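Local coordinates for PF04016 domain protein (Desulfitobacterium hafniense, PDB 3L5O) that is of unknown function but combines enolase-like and Rossmann-like folds and may take part in heavy-metal chelation, at residues L166-E171 / Y175-S180. Numbering follows the deposited sequence.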
# COMPACT_ATOMS: atom_id res chain seq x y z
N LEU A 166 9.14 12.75 4.36
CA LEU A 166 8.69 12.58 5.76
C LEU A 166 8.70 11.12 6.06
O LEU A 166 8.16 10.34 5.28
CB LEU A 166 7.28 13.12 5.92
CG LEU A 166 7.04 14.62 5.74
CD1 LEU A 166 6.65 14.98 4.30
CD2 LEU A 166 5.97 15.05 6.64
N GLU A 167 9.34 10.72 7.16
CA GLU A 167 9.39 9.32 7.60
C GLU A 167 9.26 9.21 9.12
O GLU A 167 9.59 10.14 9.85
CB GLU A 167 10.73 8.70 7.20
CG GLU A 167 11.03 8.69 5.70
CD GLU A 167 12.51 8.46 5.40
OE1 GLU A 167 13.34 9.13 6.01
OE2 GLU A 167 12.84 7.62 4.53
N TRP A 168 8.84 8.05 9.62
CA TRP A 168 8.82 7.76 11.06
C TRP A 168 10.17 7.92 11.65
O TRP A 168 10.29 8.50 12.72
CB TRP A 168 8.36 6.32 11.37
CG TRP A 168 6.88 6.16 11.41
CD1 TRP A 168 6.10 5.37 10.59
CD2 TRP A 168 5.97 6.79 12.33
NE1 TRP A 168 4.78 5.48 10.94
CE2 TRP A 168 4.66 6.34 12.01
CE3 TRP A 168 6.12 7.70 13.40
CZ2 TRP A 168 3.52 6.77 12.70
CZ3 TRP A 168 4.98 8.13 14.10
CH2 TRP A 168 3.69 7.66 13.74
N SER A 169 11.18 7.39 10.97
CA SER A 169 12.55 7.44 11.43
C SER A 169 13.37 8.06 10.33
O SER A 169 13.93 7.36 9.49
CB SER A 169 13.10 6.02 11.74
OG SER A 169 12.33 5.37 12.75
N PRO A 170 13.45 9.38 10.29
CA PRO A 170 14.01 10.06 9.12
C PRO A 170 15.52 9.90 8.93
O PRO A 170 16.28 9.94 9.90
CB PRO A 170 13.65 11.52 9.36
CG PRO A 170 13.44 11.64 10.83
CD PRO A 170 13.01 10.33 11.33
N GLU A 171 15.94 9.77 7.67
CA GLU A 171 17.35 9.84 7.29
C GLU A 171 17.75 11.29 7.29
O GLU A 171 16.91 12.17 7.46
CB GLU A 171 17.58 9.27 5.89
CG GLU A 171 16.98 7.90 5.60
CD GLU A 171 17.18 7.51 4.13
OE1 GLU A 171 18.35 7.31 3.72
OE2 GLU A 171 16.17 7.44 3.38
N TYR A 175 12.33 14.68 7.10
CA TYR A 175 11.55 15.21 8.21
C TYR A 175 10.90 14.09 8.95
O TYR A 175 10.52 13.10 8.33
CB TYR A 175 10.44 16.11 7.69
CG TYR A 175 10.92 17.33 7.00
CD1 TYR A 175 11.19 17.32 5.63
CD2 TYR A 175 11.11 18.50 7.71
CE1 TYR A 175 11.63 18.48 4.99
CE2 TYR A 175 11.53 19.65 7.09
CZ TYR A 175 11.80 19.64 5.74
OH TYR A 175 12.22 20.83 5.18
N PRO A 176 10.71 14.25 10.25
CA PRO A 176 9.91 13.29 11.00
C PRO A 176 8.44 13.47 10.67
O PRO A 176 8.01 14.50 10.14
CB PRO A 176 10.27 13.62 12.46
CG PRO A 176 10.58 15.01 12.45
CD PRO A 176 11.22 15.32 11.13
N LEU A 177 7.67 12.45 10.92
CA LEU A 177 6.30 12.41 10.56
C LEU A 177 5.38 13.52 11.11
O LEU A 177 4.49 13.97 10.39
CB LEU A 177 5.72 11.01 10.89
CG LEU A 177 4.50 10.75 10.04
CD1 LEU A 177 4.89 10.67 8.55
CD2 LEU A 177 3.74 9.48 10.52
N PRO A 178 5.56 14.00 12.34
CA PRO A 178 4.76 15.15 12.80
C PRO A 178 4.87 16.41 11.90
O PRO A 178 4.02 17.30 12.00
CB PRO A 178 5.30 15.40 14.22
CG PRO A 178 5.87 14.08 14.68
CD PRO A 178 6.44 13.49 13.41
N ALA A 179 5.90 16.51 11.07
CA ALA A 179 6.04 17.62 10.15
C ALA A 179 4.99 17.62 9.05
O ALA A 179 4.80 18.62 8.40
CB ALA A 179 7.46 17.67 9.55
N SER A 180 4.29 16.52 8.86
CA SER A 180 3.16 16.43 7.93
C SER A 180 2.13 17.52 8.15
O SER A 180 1.63 18.09 7.18
CB SER A 180 2.52 15.05 8.01
OG SER A 180 2.01 14.80 9.29
O HOH W 1 8.66 10.56 13.09
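Leu177 lays its CD2 methyl over one face of the Trp168 indole. The methyl stands 3.5 Å from the centroid of the six-membered ring, 14° off the ring normal, which makes a CH-pi contact. With chi1 at -157°, Leu177 turns CG away from its own N, which brings CD2 to the ring. The other branch, CD1, comes to 4.3 Å from CB of Leu166. NE1 of the indole is hydrogen-bonded to OD2 of Asp199. Arg61 makes a cation-pi contact with the ring. An imidazole, probably from the crystallisation liquor, lies close to the same side chain.

Next to this contact, the backbones pair briefly as parallel strands. Glu167 N donates to Tyr175 O at 2.9 Å, and the bond is nearly straight at 162°. CA of Leu166 adds a CA-H...O contact to the same oxygen. Further on, one water links the two segments: it donates to Trp168 O and accepts from Leu177 N at 3.0 Å. Pro170 CG packs on Pro176 CB at 4.1 Å.

CD2 of Leu166 reaches the turn that follows, 3.7 Å from Ser180 CB and also against Ala179 CB. Ser180 grips Leu177 O twice, through its N and through OG at 2.8 Å, and so holds the turn that leads into helix 180-183.

Strand 175-176 is an outermost strand of the mixed sheet of the Rossmann-like part. Strand 162-167 lies between it and strand 143-147, while Ser180 rests on Leu205 and Leu208 of helix 202-208.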